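Local coordinates for sugar phosphate isomerase/epimerase (Parabacteroides distasonis, PDB 3OBE), which probably acts as a sugar phosphate isomerase or epimerase built on a xylose isomerase-like TIM barrel, at residues A19-G31 and L45-G57. Sequence-based numbering, arbitrary orientation.
Sequences AGKKMGLQTYSLG and LAKAGYTDLEIFG. With EOH (ethanol), chain G.
Glu54 N gives a nearly straight bond (171°) to Leu25 O, one rung of the parallel ladder of strands 24-26 and 52-55. Gln26, one residue on, reaches forward and across to strand 52-55. Its CB lies 3.8 Å from Glu54 OE1; CG, anti to the backbone N (chi1 164°), passes the same oxygen more loosely, and a bend at chi2 swings Gln26 CD to 3.3 Å from Glu54 O. An amide suits this place because it both gives and takes. Gln26 NE2 donates to Glu54 OE1 (3.1 Å), on the anti side but tilted out of the carboxylate plane, and to Ile55 O from above the carbonyl plane. Gln26 OE1 receives Tyr28 N on a lone pair at 2.8 Å. A leucine here would probably leave Tyr28 N and Ile55 O without these partners and Glu54 OE1 short of a donor. Beyond Gln26, the flat Phe56 ring has one face for the edge of Tyr28, a T-shaped stack, and the other for ethanol. At the opposite end, the unbranched chain of Met23, a selenomethionine, can lay CE over the Tyr50 ring. Strands 273-276 and 91-95 flank the pair, His244 and Ser94 also bind Glu54, and helix 287-300 packs against Met23 and Tyr50.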
ATOM      1  N   ALA A  19      13.738   0.113  21.021  1.00 21.18           N
ATOM      2  CA  ALA A  19      13.452  -0.419  19.674  1.00 22.14           C
ATOM      3  C   ALA A  19      13.244   0.701  18.699  1.00 22.49           C
ATOM      4  O   ALA A  19      12.623   1.749  19.013  1.00 21.69           O
ATOM      5  CB  ALA A  19      12.230  -1.309  19.693  1.00 21.47           C
ATOM      6  N   GLY A  20      13.725   0.494  17.470  1.00 23.33           N
ATOM      7  CA  GLY A  20      13.350   1.427  16.407  1.00 22.00           C
ATOM      8  C   GLY A  20      11.863   1.410  16.226  1.00 21.36           C
ATOM      9  O   GLY A  20      11.221   0.376  16.391  1.00 21.45           O
ATOM     10  N   LYS A  21      11.295   2.539  15.829  1.00 20.68           N
ATOM     11  CA  LYS A  21       9.904   2.592  15.410  1.00 21.64           C
ATOM     12  C   LYS A  21       9.727   1.760  14.154  1.00 21.42           C
ATOM     13  O   LYS A  21      10.583   1.765  13.275  1.00 22.94           O
ATOM     14  CB  LYS A  21       9.497   4.029  15.090  1.00 21.97           C
ATOM     15  CG  LYS A  21       9.512   4.937  16.239  1.00 21.89           C
ATOM     16  CD  LYS A  21       8.858   6.305  15.871  1.00 23.19           C
ATOM     17  CE  LYS A  21       9.217   7.351  16.875  1.00 24.34           C
ATOM     18  NZ  LYS A  21       8.592   8.655  16.502  1.00 22.61           N
ATOM     19  N   LYS A  22       8.613   1.056  14.068  1.00 20.89           N
ATOM     20  CA  LYS A  22       8.345   0.245  12.897  1.00 21.03           C
ATOM     21  C   LYS A  22       7.834   1.189  11.811  1.00 19.46           C
ATOM     22  O   LYS A  22       6.935   2.029  12.026  1.00 18.51           O
ATOM     23  CB  LYS A  22       7.348  -0.884  13.196  1.00 22.19           C
ATOM     24  CG  LYS A  22       7.768  -1.853  14.301  1.00 28.33           C
ATOM     25  CD  LYS A  22       8.997  -2.728  13.936  1.00 34.21           C
ATOM     26  CE  LYS A  22       9.588  -3.485  15.158  1.00 39.69           C
ATOM     27  NZ  LYS A  22      10.740  -2.757  15.877  1.00 41.46           N
HETATM   28  N   MSE A  23       8.442   1.086  10.659  1.00 16.93           N
HETATM   29  CA  MSE A  23       8.207   2.056   9.603  1.00 16.80           C
HETATM   30  C   MSE A  23       8.464   1.417   8.246  1.00 14.90           C
HETATM   31  O   MSE A  23       9.537   0.865   7.990  1.00 14.53           O
HETATM   32  CB  MSE A  23       9.127   3.279   9.799  1.00 17.48           C
HETATM   33  CG  MSE A  23       9.065   4.240   8.699  1.00 21.10           C
HETATM   34 SE   MSE A  23      10.241   5.748   9.257  0.75 26.42          SE
HETATM   35  CE  MSE A  23      11.801   5.012   8.911  1.00 20.12           C
ATOM     36  N   GLY A  24       7.467   1.485   7.365  1.00 14.66           N
ATOM     37  CA  GLY A  24       7.627   0.913   6.046  1.00 13.57           C
ATOM     38  C   GLY A  24       7.864   1.897   4.920  1.00 12.89           C
ATOM     39  O   GLY A  24       7.582   3.109   5.033  1.00 13.02           O
ATOM     40  N   LEU A  25       8.353   1.342   3.821  1.00 12.49           N
ATOM     41  CA  LEU A  25       8.591   2.103   2.588  1.00 12.53           C
ATOM     42  C   LEU A  25       8.111   1.297   1.413  1.00 12.76           C
ATOM     43  O   LEU A  25       8.490   0.119   1.278  1.00 13.55           O
ATOM     44  CB  LEU A  25      10.114   2.362   2.385  1.00 13.15           C
ATOM     45  CG  LEU A  25      10.476   3.118   1.088  1.00 13.13           C
ATOM     46  CD1 LEU A  25       9.986   4.561   1.120  1.00 13.23           C
ATOM     47  CD2 LEU A  25      11.973   3.113   0.817  1.00 14.77           C
ATOM     48  N   GLN A  26       7.352   1.934   0.517  1.00 11.74           N
ATOM     49  CA  GLN A  26       7.079   1.363  -0.803  1.00 11.99           C
ATOM     50  C   GLN A  26       8.274   1.629  -1.705  1.00 12.38           C
ATOM     51  O   GLN A  26       8.626   2.763  -1.985  1.00 13.26           O
ATOM     52  CB  GLN A  26       5.781   1.930  -1.376  1.00 11.72           C
ATOM     53  CG  GLN A  26       5.545   1.732  -2.883  1.00 11.84           C
ATOM     54  CD  GLN A  26       5.684   0.288  -3.356  1.00 13.19           C
ATOM     55  OE1 GLN A  26       6.625  -0.036  -4.070  1.00 12.60           O
ATOM     56  NE2 GLN A  26       4.757  -0.591  -2.939  1.00 11.95           N
ATOM     57  N   THR A  27       8.954   0.570  -2.131  1.00 14.29           N
ATOM     58  CA  THR A  27      10.217   0.721  -2.772  1.00 13.64           C
ATOM     59  C   THR A  27      10.188   1.307  -4.203  1.00 12.91           C
ATOM     60  O   THR A  27      11.242   1.730  -4.758  1.00 13.98           O
ATOM     61  CB  THR A  27      10.954  -0.640  -2.840  1.00 15.53           C
ATOM     62  OG1 THR A  27      10.180  -1.560  -3.599  1.00 15.31           O
ATOM     63  CG2 THR A  27      11.282  -1.178  -1.389  1.00 16.22           C
ATOM     64  N   TYR A  28       8.997   1.341  -4.787  1.00 13.89           N
ATOM     65  CA  TYR A  28       8.796   2.046  -6.026  1.00 14.40           C
ATOM     66  C   TYR A  28       9.232   3.524  -5.892  1.00 14.73           C
ATOM     67  O   TYR A  28       9.666   4.126  -6.871  1.00 14.58           O
ATOM     68  CB  TYR A  28       7.349   1.953  -6.432  1.00 15.05           C
ATOM     69  CG  TYR A  28       7.071   2.476  -7.825  1.00 14.98           C
ATOM     70  CD1 TYR A  28       7.512   1.792  -8.946  1.00 21.40           C
ATOM     71  CD2 TYR A  28       6.388   3.690  -7.991  1.00 18.07           C
ATOM     72  CE1 TYR A  28       7.249   2.275 -10.224  1.00 24.20           C
ATOM     73  CE2 TYR A  28       6.130   4.179  -9.263  1.00 23.39           C
ATOM     74  CZ  TYR A  28       6.568   3.480 -10.351  1.00 25.93           C
ATOM     75  OH  TYR A  28       6.289   3.967 -11.605  1.00 31.18           O
ATOM     76  N   SER A  29       9.213   4.046  -4.664  1.00 14.28           N
ATOM     77  CA  SER A  29       9.692   5.409  -4.382  1.00 15.11           C
ATOM     78  C   SER A  29      11.111   5.676  -4.840  1.00 16.36           C
ATOM     79  O   SER A  29      11.433   6.819  -5.115  1.00 16.52           O
ATOM     80  CB  SER A  29       9.648   5.698  -2.869  1.00 14.10           C
ATOM     81  OG  SER A  29       8.332   5.521  -2.371  1.00 14.51           O
ATOM     82  N   LEU A  30      11.963   4.649  -4.875  1.00 16.22           N
ATOM     83  CA  LEU A  30      13.383   4.853  -5.076  1.00 18.10           C
ATOM     84  C   LEU A  30      13.761   4.593  -6.528  1.00 21.66           C
ATOM     85  O   LEU A  30      14.844   4.966  -6.959  1.00 21.51           O
ATOM     86  CB  LEU A  30      14.166   3.922  -4.164  1.00 18.62           C
ATOM     87  CG  LEU A  30      14.079   4.325  -2.692  1.00 16.80           C
ATOM     88  CD1 LEU A  30      14.716   3.242  -1.804  1.00 22.48           C
ATOM     89  CD2 LEU A  30      14.862   5.667  -2.517  1.00 18.48           C
ATOM     90  N   GLY A  31      12.829   3.965  -7.260  1.00 24.94           N
ATOM     91  CA  GLY A  31      13.076   3.330  -8.563  1.00 27.63           C
ATOM     92  C   GLY A  31      14.440   2.726  -8.715  1.00 27.66           C
ATOM     93  O   GLY A  31      14.887   1.834  -7.931  1.00 28.94           O
ATOM     94  N   LEU A  45      18.573   2.331   3.870  1.00 21.16           N
ATOM     95  CA  LEU A  45      17.203   2.356   4.371  1.00 19.93           C
ATOM     96  C   LEU A  45      17.158   1.922   5.853  1.00 20.73           C
ATOM     97  O   LEU A  45      16.489   2.573   6.686  1.00 20.74           O
ATOM     98  CB  LEU A  45      16.334   1.497   3.515  1.00 19.21           C
ATOM     99  CG  LEU A  45      16.148   1.983   2.079  1.00 18.49           C
ATOM    100  CD1 LEU A  45      15.246   1.019   1.344  1.00 17.03           C
ATOM    101  CD2 LEU A  45      15.504   3.427   2.078  1.00 17.76           C
ATOM    102  N   ALA A  46      17.881   0.848   6.165  1.00 22.11           N
ATOM    103  CA  ALA A  46      17.966   0.374   7.558  1.00 22.79           C
ATOM    104  C   ALA A  46      18.559   1.431   8.463  1.00 23.76           C
ATOM    105  O   ALA A  46      18.018   1.691   9.548  1.00 22.34           O
ATOM    106  CB  ALA A  46      18.724  -1.000   7.673  1.00 23.77           C
ATOM    107  N   LYS A  47      19.625   2.087   8.010  1.00 24.64           N
ATOM    108  CA  LYS A  47      20.261   3.165   8.798  1.00 25.73           C
ATOM    109  C   LYS A  47      19.293   4.346   9.062  1.00 25.17           C
ATOM    110  O   LYS A  47      19.292   4.985  10.124  1.00 25.60           O
ATOM    111  CB  LYS A  47      21.545   3.634   8.098  1.00 27.07           C
ATOM    112  N   ALA A  48      18.417   4.622   8.111  1.00 23.36           N
ATOM    113  CA  ALA A  48      17.416   5.702   8.287  1.00 22.60           C
ATOM    114  C   ALA A  48      16.258   5.345   9.200  1.00 22.12           C
ATOM    115  O   ALA A  48      15.476   6.223   9.603  1.00 22.07           O
ATOM    116  CB  ALA A  48      16.858   6.148   6.937  1.00 21.50           C
ATOM    117  N   GLY A  49      16.123   4.062   9.523  1.00 21.00           N
ATOM    118  CA  GLY A  49      15.081   3.618  10.422  1.00 20.41           C
ATOM    119  C   GLY A  49      13.962   2.813   9.820  1.00 19.09           C
ATOM    120  O   GLY A  49      13.052   2.389  10.541  1.00 20.35           O
ATOM    121  N   TYR A  50      13.989   2.602   8.492  1.00 17.77           N
ATOM    122  CA  TYR A  50      12.999   1.722   7.896  1.00 15.92           C
ATOM    123  C   TYR A  50      13.180   0.304   8.384  1.00 16.41           C
ATOM    124  O   TYR A  50      14.306  -0.187   8.505  1.00 16.30           O
ATOM    125  CB  TYR A  50      13.003   1.784   6.351  1.00 15.70           C
ATOM    126  CG  TYR A  50      12.539   3.134   5.834  1.00 14.26           C
ATOM    127  CD1 TYR A  50      11.155   3.473   5.790  1.00 14.19           C
ATOM    128  CD2 TYR A  50      13.463   4.096   5.413  1.00 15.28           C
ATOM    129  CE1 TYR A  50      10.727   4.682   5.347  1.00 13.46           C
ATOM    130  CE2 TYR A  50      13.027   5.339   4.960  1.00 16.29           C
ATOM    131  CZ  TYR A  50      11.662   5.633   4.933  1.00 14.85           C
ATOM    132  OH  TYR A  50      11.200   6.860   4.529  1.00 14.50           O
ATOM    133  N   THR A  51      12.060  -0.346   8.681  1.00 16.52           N
ATOM    134  CA  THR A  51      12.014  -1.733   9.152  1.00 16.97           C
ATOM    135  C   THR A  51      11.324  -2.678   8.128  1.00 17.16           C
ATOM    136  O   THR A  51      11.622  -3.881   8.092  1.00 16.45           O
ATOM    137  CB  THR A  51      11.271  -1.860  10.522  1.00 17.51           C
ATOM    138  OG1 THR A  51       9.952  -1.342  10.365  1.00 16.87           O
ATOM    139  CG2 THR A  51      12.045  -1.101  11.630  1.00 18.93           C
ATOM    140  N   ASP A  52      10.447  -2.129   7.299  1.00 16.45           N
ATOM    141  CA  ASP A  52       9.557  -2.887   6.482  1.00 16.36           C
ATOM    142  C   ASP A  52       9.536  -2.334   5.059  1.00 15.02           C
ATOM    143  O   ASP A  52       9.621  -1.132   4.876  1.00 15.46           O
ATOM    144  CB  ASP A  52       8.156  -2.772   7.045  1.00 15.36           C
ATOM    145  CG  ASP A  52       7.951  -3.655   8.234  1.00 19.15           C
ATOM    146  OD1 ASP A  52       8.493  -3.341   9.329  1.00 19.35           O
ATOM    147  OD2 ASP A  52       7.284  -4.707   8.056  1.00 20.29           O
ATOM    148  N   LEU A  53       9.416  -3.227   4.094  1.00 14.92           N
ATOM    149  CA  LEU A  53       9.259  -2.859   2.687  1.00 13.97           C
ATOM    150  C   LEU A  53       7.955  -3.366   2.131  1.00 13.79           C
ATOM    151  O   LEU A  53       7.539  -4.497   2.410  1.00 14.34           O
ATOM    152  CB  LEU A  53      10.401  -3.447   1.863  1.00 14.28           C
ATOM    153  CG  LEU A  53      11.832  -3.038   2.261  1.00 15.46           C
ATOM    154  CD1 LEU A  53      12.897  -3.676   1.290  1.00 16.35           C
ATOM    155  CD2 LEU A  53      12.027  -1.521   2.348  1.00 18.66           C
ATOM    156  N   GLU A  54       7.366  -2.536   1.275  1.00 13.77           N
ATOM    157  CA  GLU A  54       6.288  -2.966   0.392  1.00 13.04           C
ATOM    158  C   GLU A  54       6.828  -2.877  -1.021  1.00 12.56           C
ATOM    159  O   GLU A  54       7.328  -1.823  -1.440  1.00 12.71           O
ATOM    160  CB  GLU A  54       5.030  -2.094   0.577  1.00 11.98           C
ATOM    161  CG  GLU A  54       3.861  -2.482  -0.325  1.00 11.21           C
ATOM    162  CD  GLU A  54       2.701  -1.556  -0.098  1.00 12.37           C
ATOM    163  OE1 GLU A  54       2.839  -0.395  -0.529  1.00 13.31           O
ATOM    164  OE2 GLU A  54       1.670  -1.995   0.514  1.00 12.48           O
ATOM    165  N   ILE A  55       6.865  -4.019  -1.703  1.00 12.90           N
ATOM    166  CA  ILE A  55       7.520  -4.086  -3.009  1.00 13.35           C
ATOM    167  C   ILE A  55       6.485  -3.969  -4.151  1.00 14.03           C
ATOM    168  O   ILE A  55       5.322  -3.617  -3.921  1.00 13.93           O
ATOM    169  CB  ILE A  55       8.431  -5.342  -3.105  1.00 14.12           C
ATOM    170  CG1 ILE A  55       7.619  -6.617  -2.990  1.00 14.32           C
ATOM    171  CG2 ILE A  55       9.570  -5.232  -2.010  1.00 13.69           C
ATOM    172  CD1 ILE A  55       8.382  -7.845  -3.410  1.00 19.65           C
ATOM    173  N   PHE A  56       6.960  -4.212  -5.361  1.00 14.47           N
ATOM    174  CA  PHE A  56       6.197  -4.084  -6.573  1.00 14.34           C
ATOM    175  C   PHE A  56       6.854  -4.993  -7.603  1.00 16.85           C
ATOM    176  O   PHE A  56       7.933  -5.505  -7.392  1.00 17.55           O
ATOM    177  CB  PHE A  56       6.163  -2.615  -7.024  1.00 14.84           C
ATOM    178  CG  PHE A  56       7.481  -2.105  -7.496  1.00 15.58           C
ATOM    179  CD1 PHE A  56       8.424  -1.650  -6.610  1.00 17.30           C
ATOM    180  CD2 PHE A  56       7.795  -2.118  -8.860  1.00 20.06           C
ATOM    181  CE1 PHE A  56       9.667  -1.171  -7.067  1.00 16.94           C
ATOM    182  CE2 PHE A  56       9.038  -1.653  -9.313  1.00 19.96           C
ATOM    183  CZ  PHE A  56       9.958  -1.195  -8.414  1.00 19.50           C
ATOM    184  N   GLY A  57       6.215  -5.144  -8.757  1.00 17.61           N
ATOM    185  CA  GLY A  57       6.906  -5.702  -9.916  1.00 19.79           C
ATOM    186  C   GLY A  57       6.618  -7.168 -10.200  1.00 20.27           C
ATOM    187  O   GLY A  57       7.246  -7.772 -11.063  1.00 22.29           O
TER
HETATM  188  C1  EOH G 406      10.765  -5.006  -7.889  1.00 31.32           C
HETATM  189  C2  EOH G 406      12.064  -4.284  -8.101  1.00 31.50           C
HETATM  190  O   EOH G 406      10.599  -5.508  -6.587  1.00 29.75           O
HETATM  191  O   HOH W   1      13.113   2.198  13.115  1.00 23.88           O